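Local atomic coordinates of probable LacI-family transcriptional regulator (Corynebacterium glutamicum ATCC 13032, PDB entry 3BIL), a protein that is of unknown function but probably binds DNA and regulates transcription. Residues 106-115 with 130-141; 146-154 with 160-168. All coordinates share one frame; numbering follows the deposited sequence.

Contact 1: residues 106-115 with 130-141; sequences EDATTMSGSL and PNEECANQLEDL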
loop_
_atom_site.group_PDB
_atom_site.type_symbol
_atom_site.label_atom_id
_atom_site.label_comp_id
_atom_site.label_asym_id
_atom_site.label_seq_id
_atom_site.Cartn_x
_atom_site.Cartn_y
_atom_site.Cartn_z
ATOM N N GLU A 106 -0.033 -12.882 8.694
ATOM C CA GLU A 106 -0.647 -13.094 10.011
ATOM C C GLU A 106 -0.748 -14.605 10.325
ATOM O O GLU A 106 -1.679 -15.058 11.002
ATOM C CB GLU A 106 -2.022 -12.400 10.078
ATOM C CG GLU A 106 -2.020 -10.928 9.605
ATOM C CD GLU A 106 -1.564 -9.929 10.683
ATOM O OE1 GLU A 106 -0.863 -10.331 11.650
ATOM O OE2 GLU A 106 -1.918 -8.726 10.559
ATOM N N ASP A 107 0.231 -15.358 9.818
ATOM C CA ASP A 107 0.244 -16.814 9.868
ATOM C C ASP A 107 1.509 -17.224 10.579
ATOM O O ASP A 107 2.616 -16.998 10.071
ATOM C CB ASP A 107 0.246 -17.411 8.451
ATOM C CG ASP A 107 -0.045 -18.920 8.434
ATOM O OD1 ASP A 107 0.879 -19.734 8.198
ATOM O OD2 ASP A 107 -1.216 -19.289 8.653
ATOM N N ALA A 108 1.336 -17.825 11.755
ATOM C CA ALA A 108 2.451 -18.290 12.575
ATOM C C ALA A 108 3.356 -19.281 11.835
ATOM O O ALA A 108 4.578 -19.124 11.840
ATOM C CB ALA A 108 1.930 -18.898 13.864
ATOM N N THR A 109 2.754 -20.290 11.203
ATOM C CA THR A 109 3.507 -21.283 10.429
ATOM C C THR A 109 4.392 -20.610 9.373
ATOM O O THR A 109 5.555 -20.999 9.197
ATOM C CB THR A 109 2.573 -22.302 9.724
ATOM O OG1 THR A 109 1.655 -22.855 10.674
ATOM C CG2 THR A 109 3.377 -23.432 9.070
ATOM N N THR A 110 3.856 -19.601 8.677
ATOM C CA THR A 110 4.642 -18.923 7.646
ATOM C C THR A 110 5.889 -18.255 8.252
ATOM O O THR A 110 6.981 -18.427 7.734
ATOM C CB THR A 110 3.800 -17.927 6.798
ATOM O OG1 THR A 110 2.527 -18.492 6.493
ATOM C CG2 THR A 110 4.482 -17.645 5.498
ATOM N N MET A 111 5.711 -17.531 9.361
ATOM C CA MET A 111 6.793 -16.803 10.049
ATOM C C MET A 111 7.809 -17.767 10.637
ATOM O O MET A 111 9.033 -17.511 10.627
ATOM C CB MET A 111 6.239 -15.915 11.171
ATOM C CG MET A 111 7.296 -15.022 11.864
ATOM S SD MET A 111 6.627 -14.119 13.278
ATOM C CE MET A 111 5.410 -13.047 12.479
ATOM N N SER A 112 7.280 -18.865 11.171
ATOM C CA SER A 112 8.092 -19.986 11.586
ATOM C C SER A 112 9.034 -20.341 10.426
ATOM O O SER A 112 10.263 -20.281 10.586
ATOM C CB SER A 112 7.189 -21.154 11.980
ATOM O OG SER A 112 7.851 -22.056 12.839
ATOM N N GLY A 113 8.457 -20.636 9.253
ATOM C CA GLY A 113 9.219 -20.894 8.027
ATOM C C GLY A 113 10.293 -19.861 7.721
ATOM O O GLY A 113 11.422 -20.213 7.380
ATOM N N SER A 114 9.946 -18.583 7.868
ATOM C CA SER A 114 10.848 -17.458 7.547
ATOM C C SER A 114 12.079 -17.323 8.436
ATOM O O SER A 114 13.196 -17.185 7.937
ATOM C CB SER A 114 10.080 -16.139 7.599
ATOM O OG SER A 114 9.356 -15.924 6.409
ATOM N N LEU A 115 11.851 -17.316 9.749
ATOM C CA LEU A 115 12.906 -17.171 10.743
ATOM C C LEU A 115 13.918 -18.276 10.565
ATOM O O LEU A 115 15.113 -18.016 10.398
ATOM C CB LEU A 115 12.314 -17.265 12.143
ATOM C CG LEU A 115 11.366 -16.144 12.544
ATOM C CD1 LEU A 115 10.305 -16.652 13.528
ATOM C CD2 LEU A 115 12.172 -14.980 13.106
ATOM N N PRO A 130 6.369 -9.672 15.631
ATOM C CA PRO A 130 6.110 -11.000 16.155
ATOM C C PRO A 130 4.646 -11.376 16.138
ATOM O O PRO A 130 3.813 -10.590 16.582
ATOM C CB PRO A 130 6.548 -10.884 17.611
ATOM C CG PRO A 130 6.393 -9.447 17.935
ATOM C CD PRO A 130 6.818 -8.744 16.684
ATOM N N ASN A 131 4.343 -12.564 15.614
ATOM C CA ASN A 131 3.106 -13.274 15.940
ATOM C C ASN A 131 3.301 -13.869 17.335
ATOM O O ASN A 131 4.392 -14.361 17.648
ATOM C CB ASN A 131 2.854 -14.391 14.928
ATOM C CG ASN A 131 1.378 -14.804 14.840
ATOM O OD1 ASN A 131 0.796 -15.345 15.794
ATOM N ND2 ASN A 131 0.779 -14.575 13.678
ATOM N N GLU A 132 2.282 -13.817 18.186
ATOM C CA GLU A 132 2.422 -14.359 19.542
ATOM C C GLU A 132 2.662 -15.862 19.570
ATOM O O GLU A 132 3.384 -16.367 20.430
ATOM C CB GLU A 132 1.208 -14.009 20.388
ATOM C CG GLU A 132 1.169 -12.550 20.744
ATOM C CD GLU A 132 -0.093 -12.157 21.470
ATOM O OE1 GLU A 132 -0.263 -10.933 21.686
ATOM O OE2 GLU A 132 -0.899 -13.058 21.821
ATOM N N GLU A 133 2.064 -16.571 18.619
ATOM C CA GLU A 133 2.245 -18.011 18.492
ATOM C C GLU A 133 3.653 -18.422 18.049
ATOM O O GLU A 133 3.852 -19.555 17.622
ATOM C CB GLU A 133 1.220 -18.571 17.522
ATOM C CG GLU A 133 -0.197 -18.283 17.926
ATOM C CD GLU A 133 -1.051 -19.517 17.854
ATOM O OE1 GLU A 133 -1.175 -20.078 16.740
ATOM O OE2 GLU A 133 -1.580 -19.934 18.912
ATOM N N CYS A 134 4.617 -17.504 18.159
ATOM C CA CYS A 134 6.011 -17.717 17.742
ATOM C C CYS A 134 6.951 -17.263 18.840
ATOM O O CYS A 134 8.162 -17.136 18.624
ATOM C CB CYS A 134 6.346 -16.928 16.465
ATOM S SG CYS A 134 5.713 -17.620 14.928
ATOM N N ALA A 135 6.386 -17.004 20.015
ATOM C CA ALA A 135 7.152 -16.502 21.147
ATOM C C ALA A 135 8.366 -17.391 21.466
ATOM O O ALA A 135 9.450 -16.888 21.762
ATOM C CB ALA A 135 6.242 -16.346 22.366
ATOM N N ASN A 136 8.179 -18.709 21.375
ATOM C CA ASN A 136 9.238 -19.667 21.702
ATOM C C ASN A 136 10.442 -19.617 20.749
ATOM O O ASN A 136 11.574 -19.390 21.195
ATOM C CB ASN A 136 8.672 -21.093 21.826
ATOM C CG ASN A 136 7.752 -21.268 23.041
ATOM O OD1 ASN A 136 7.674 -20.406 23.928
ATOM N ND2 ASN A 136 7.046 -22.389 23.078
ATOM N N GLN A 137 10.193 -19.796 19.450
ATOM C CA GLN A 137 11.270 -19.810 18.455
ATOM C C GLN A 137 12.032 -18.516 18.466
ATOM O O GLN A 137 13.233 -18.502 18.192
ATOM C CB GLN A 137 10.731 -19.989 17.051
ATOM C CG GLN A 137 9.408 -20.692 16.965
ATOM C CD GLN A 137 8.906 -20.717 15.547
ATOM O OE1 GLN A 137 9.701 -20.720 14.595
ATOM N NE2 GLN A 137 7.582 -20.729 15.383
ATOM N N LEU A 138 11.312 -17.433 18.761
ATOM C CA LEU A 138 11.865 -16.075 18.763
ATOM C C LEU A 138 12.815 -15.850 19.935
ATOM O O LEU A 138 13.706 -15.005 19.849
ATOM C CB LEU A 138 10.751 -14.996 18.753
ATOM C CG LEU A 138 10.123 -14.486 17.442
ATOM C CD1 LEU A 138 8.862 -13.730 17.722
ATOM C CD2 LEU A 138 11.074 -13.622 16.638
ATOM N N GLU A 139 12.619 -16.598 21.022
ATOM C CA GLU A 139 13.496 -16.507 22.185
ATOM C C GLU A 139 14.792 -17.257 21.916
ATOM O O GLU A 139 15.880 -16.730 22.146
ATOM C CB GLU A 139 12.802 -17.071 23.415
ATOM C CG GLU A 139 12.880 -16.158 24.614
ATOM C CD GLU A 139 11.880 -15.011 24.532
ATOM O OE1 GLU A 139 10.974 -14.933 25.399
ATOM O OE2 GLU A 139 11.992 -14.187 23.598
ATOM N N ASP A 140 14.651 -18.483 21.413
ATOM C CA ASP A 140 15.773 -19.325 20.984
ATOM C C ASP A 140 16.793 -18.626 20.077
ATOM O O ASP A 140 18.010 -18.749 20.288
ATOM C CB ASP A 140 15.247 -20.581 20.284
ATOM C CG ASP A 140 14.928 -21.707 21.257
ATOM O OD1 ASP A 140 14.669 -21.450 22.461
ATOM O OD2 ASP A 140 14.942 -22.870 20.805
ATOM N N LEU A 141 16.299 -17.906 19.067
ATOM C CA LEU A 141 17.172 -17.177 18.153
ATOM C C LEU A 141 17.989 -16.118 18.885
ATOM O O LEU A 141 19.146 -15.866 18.538
ATOM C CB LEU A 141 16.381 -16.544 17.008
ATOM C CG LEU A 141 15.665 -17.434 15.991
ATOM C CD1 LEU A 141 15.268 -16.583 14.808
ATOM C CD2 LEU A 141 16.503 -18.619 15.522
#

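Contact 2: residues 146-154 with 160-168; sequences MPVVLVDRE and TIPTATSNP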
loop_
_atom_site.group_PDB
_atom_site.type_symbol
_atom_site.label_atom_id
_atom_site.label_comp_id
_atom_site.label_asym_id
_atom_site.label_seq_id
_atom_site.Cartn_x
_atom_site.Cartn_y
_atom_site.Cartn_z
ATOM N N MET A 146 21.518 -14.794 17.248
ATOM C CA MET A 146 20.908 -13.908 16.258
ATOM C C MET A 146 20.489 -12.599 16.935
ATOM O O MET A 146 19.660 -12.646 17.851
ATOM C CB MET A 146 19.666 -14.577 15.636
ATOM C CG MET A 146 19.601 -14.563 14.111
ATOM S SD MET A 146 20.290 -13.123 13.282
ATOM C CE MET A 146 20.453 -13.874 11.673
ATOM N N PRO A 147 21.080 -11.441 16.530
ATOM C CA PRO A 147 20.456 -10.150 16.913
ATOM C C PRO A 147 19.015 -9.974 16.330
ATOM O O PRO A 147 18.855 -9.833 15.104
ATOM C CB PRO A 147 21.420 -9.092 16.354
ATOM C CG PRO A 147 22.696 -9.821 16.030
ATOM C CD PRO A 147 22.330 -11.251 15.763
ATOM N N VAL A 148 18.008 -10.029 17.221
ATOM C CA VAL A 148 16.580 -9.821 16.924
ATOM C C VAL A 148 16.082 -8.514 17.542
ATOM O O VAL A 148 16.547 -8.095 18.610
ATOM C CB VAL A 148 15.675 -10.972 17.468
ATOM C CG1 VAL A 148 15.524 -12.095 16.461
ATOM C CG2 VAL A 148 16.207 -11.517 18.797
ATOM N N VAL A 149 15.144 -7.875 16.844
ATOM C CA VAL A 149 14.439 -6.678 17.301
ATOM C C VAL A 149 12.989 -6.849 16.901
ATOM O O VAL A 149 12.691 -7.203 15.760
ATOM C CB VAL A 149 14.974 -5.388 16.633
ATOM C CG1 VAL A 149 14.203 -4.183 17.126
ATOM C CG2 VAL A 149 16.455 -5.186 16.918
ATOM N N LEU A 150 12.084 -6.608 17.833
ATOM C CA LEU A 150 10.663 -6.637 17.526
ATOM C C LEU A 150 10.140 -5.202 17.366
ATOM O O LEU A 150 10.602 -4.273 18.060
ATOM C CB LEU A 150 9.879 -7.389 18.605
ATOM C CG LEU A 150 10.307 -8.818 18.969
ATOM C CD1 LEU A 150 9.599 -9.256 20.220
ATOM C CD2 LEU A 150 10.038 -9.832 17.850
ATOM N N VAL A 151 9.209 -5.022 16.422
ATOM C CA VAL A 151 8.630 -3.708 16.133
ATOM C C VAL A 151 7.127 -3.732 16.079
ATOM O O VAL A 151 6.525 -4.727 15.618
ATOM C CB VAL A 151 9.108 -3.113 14.777
ATOM C CG1 VAL A 151 10.310 -2.296 14.976
ATOM C CG2 VAL A 151 9.363 -4.202 13.739
ATOM N N ASP A 152 6.527 -2.608 16.488
ATOM C CA ASP A 152 5.070 -2.418 16.447
ATOM C C ASP A 152 4.274 -3.298 17.444
ATOM O O ASP A 152 3.469 -2.770 18.191
ATOM C CB ASP A 152 4.524 -2.596 15.017
ATOM C CG ASP A 152 3.183 -1.932 14.824
ATOM O OD1 ASP A 152 2.250 -2.632 14.393
ATOM O OD2 ASP A 152 3.064 -0.705 15.104
ATOM N N ARG A 153 4.511 -4.613 17.444
ATOM C CA ARG A 153 3.860 -5.552 18.359
ATOM C C ARG A 153 4.826 -6.120 19.380
ATOM O O ARG A 153 5.993 -6.352 19.083
ATOM C CB ARG A 153 3.229 -6.703 17.602
ATOM C CG ARG A 153 2.038 -6.305 16.841
ATOM C CD ARG A 153 1.456 -7.493 16.122
ATOM N NE ARG A 153 0.468 -7.068 15.131
ATOM C CZ ARG A 153 0.060 -7.804 14.102
ATOM N NH1 ARG A 153 0.537 -9.033 13.922
ATOM N NH2 ARG A 153 -0.833 -7.311 13.251
ATOM N N GLU A 154 4.309 -6.360 20.579
ATOM C CA GLU A 154 5.097 -6.783 21.733
ATOM C C GLU A 154 4.772 -8.236 22.090
ATOM O O GLU A 154 3.609 -8.655 22.031
ATOM C CB GLU A 154 4.770 -5.898 22.948
ATOM C CG GLU A 154 5.720 -4.739 23.229
ATOM C CD GLU A 154 5.948 -4.482 24.746
ATOM O OE1 GLU A 154 6.677 -3.521 25.105
ATOM O OE2 GLU A 154 5.408 -5.229 25.592
ATOM N N THR A 160 12.697 -10.007 27.240
ATOM C CA THR A 160 14.089 -9.520 27.122
ATOM C C THR A 160 14.444 -8.909 25.770
ATOM O O THR A 160 15.320 -8.015 25.709
ATOM C CB THR A 160 15.190 -10.630 27.353
ATOM O OG1 THR A 160 14.859 -11.810 26.608
ATOM C CG2 THR A 160 15.376 -10.960 28.833
ATOM N N ILE A 161 13.813 -9.417 24.698
ATOM C CA ILE A 161 14.138 -8.988 23.308
ATOM C C ILE A 161 13.833 -7.520 23.099
ATOM O O ILE A 161 12.706 -7.102 23.335
ATOM C CB ILE A 161 13.391 -9.778 22.205
ATOM C CG1 ILE A 161 13.227 -11.246 22.581
ATOM C CG2 ILE A 161 14.126 -9.627 20.869
ATOM C CD1 ILE A 161 12.932 -12.124 21.412
ATOM N N PRO A 162 14.831 -6.738 22.658
ATOM C CA PRO A 162 14.580 -5.298 22.543
ATOM C C PRO A 162 13.403 -5.050 21.601
ATOM O O PRO A 162 13.334 -5.641 20.524
ATOM C CB PRO A 162 15.881 -4.743 21.955
ATOM C CG PRO A 162 16.908 -5.814 22.149
ATOM C CD PRO A 162 16.191 -7.122 22.239
ATOM N N THR A 163 12.458 -4.226 22.028
ATOM C CA THR A 163 11.308 -3.893 21.201
ATOM C C THR A 163 11.200 -2.386 21.055
ATOM O O THR A 163 11.439 -1.658 22.010
ATOM C CB THR A 163 9.975 -4.400 21.801
ATOM O OG1 THR A 163 9.810 -3.845 23.102
ATOM C CG2 THR A 163 9.919 -5.924 21.897
ATOM N N ALA A 164 10.842 -1.936 19.855
ATOM C CA ALA A 164 10.509 -0.543 19.603
ATOM C C ALA A 164 9.067 -0.501 19.116
ATOM O O ALA A 164 8.761 -1.050 18.055
ATOM C CB ALA A 164 11.450 0.073 18.563
ATOM N N THR A 165 8.192 0.138 19.898
ATOM C CA THR A 165 6.767 0.165 19.619
ATOM C C THR A 165 6.259 1.585 19.744
ATOM O O THR A 165 6.956 2.430 20.298
ATOM C CB THR A 165 5.959 -0.723 20.597
ATOM O OG1 THR A 165 6.231 -0.342 21.951
ATOM C CG2 THR A 165 6.275 -2.199 20.386
ATOM N N SER A 166 5.066 1.860 19.211
ATOM C CA SER A 166 4.467 3.175 19.368
ATOM C C SER A 166 3.607 3.204 20.618
ATOM O O SER A 166 2.951 2.218 20.931
ATOM C CB SER A 166 3.636 3.553 18.146
ATOM O OG SER A 166 2.376 2.899 18.172
ATOM N N ASN A 167 3.648 4.309 21.358
ATOM C CA ASN A 167 2.756 4.478 22.510
ATOM C C ASN A 167 1.457 5.119 22.088
ATOM O O ASN A 167 1.440 6.296 21.704
ATOM C CB ASN A 167 3.391 5.280 23.650
ATOM C CG ASN A 167 2.386 5.614 24.766
ATOM O OD1 ASN A 167 1.257 5.103 24.807
ATOM N ND2 ASN A 167 2.795 6.486 25.659
ATOM N N PRO A 168 0.355 4.358 22.166
ATOM C CA PRO A 168 -0.904 4.849 21.574
ATOM C C PRO A 168 -1.699 5.784 22.443
ATOM O O PRO A 168 -2.647 6.434 21.956
ATOM C CB PRO A 168 -1.693 3.560 21.297
ATOM C CG PRO A 168 -0.978 2.439 22.078
ATOM C CD PRO A 168 0.228 3.010 22.757
#

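Contact 1: residues 106-115 with 130-141
Met111 and Cys134 interlock helix 108-120 with the turn leading into helix 135-143 through a few bumps and hollows. The Met111 chain runs out with CG anti to the backbone N (chi1 -175°) and then bends at SD, which tucks its methyl CE against Asn131, 3.3 Å from Asn131 N. SD itself accepts a weak but straight hydrogen bond from the same Asn131 N (3.6 Å, 179°). Cys134 pushes its sulfur into the hollow between Ala108 and Met111: SG stands 3.6 Å from Ala108 O and 4.0 Å from Met111 SD. Ala108 CB lies 3.7 Å from Glu133 CB, letting the backbones come close.

Farther along, where helix meets helix, Leu115 CD2 fits against Leu138 CD2 and Leu141 CD1, both at 3.9 Å. Toward the surface, Ser112 OG makes a weak hydrogen bond to Gln137 OE1. Met111 and Leu115 also rest on Ile72 of strand 69-73.

Asp107 OD1 N-caps the first helix, accepting from Thr110 N and Thr110 OG1 on opposite faces of its carboxylate plane. Side-by-side helices, aligned within 15° and laid on a parallel sheet, are typical of successive beta-alpha units in the periplasmic-binding-protein fold.

Contact 2: residues 146-154 with 160-168
The flat peptide groups from Leu150 to Asp152 on one side and from Pro162 to Ala164 on the other stitch these two strands together. Leu150 N approaches Pro162 O in the carbonyl plane (3.1 Å), Leu150 O receives Ala164 N almost head-on (3.0 Å), and Asp152 N reaches Ala164 O from a direction tilted 18° out of that carbonyl's plane. Between these bonds, Thr163 CA brings a CA-H...O contact to Leu150 O.

One face of the pair carries Leu150 and Thr163. With OG1 held between backbone N and carbonyl carbon (chi1 58°), Thr163 turns its methyl to Leu150: Thr163 CG2 lies 3.6 Å from Leu150 CB. Val148 CG2 meets Ile161 CG2 at 3.5 Å, with Gln142 of helix 135-143 packed on both residues. The other face carries Val151 and Ala164, where Val151 CG1 and Ala164 CB are 4.4 Å apart; there helix 296-308 supplies Ala303 against Val151. At the flanks, backbone bonds continue to strand 126-128 from Val149 and Val151, and to Thr321 from Thr163.

Past the strand, Asp152 has a positive phi (69°), and Arg153 N closes back on Val151 O: a classic gamma turn. Glu154 CG then lies 3.9 Å from Thr165 CG2. Parallel neighbours joined in this way, sandwiched between helices, form the central sheet of an alpha/beta domain of Rossmann-like type.

How the contacts relate
Contacts 1 and 2 represent the two layers of one alpha/beta unit, their centres about 14 Å apart. Helix 135-143 belongs to the first and runs on through a short connection to strand 148-151, which opens the second. The loops at their ends are joined by a salt bridge: Glu106 OE1 pairs with Arg153 NH1 (3.0 Å), tying the loop before helix 108-120 to the turn after strand 148-151. At the backbone of the same arginine, Pro130 CG packs on Arg153 O at 3.3 Å. Both loops lie beyond the C-terminal ends of parallel strands, the side that in relatives commonly faces the effector cleft; no ligand site is established here.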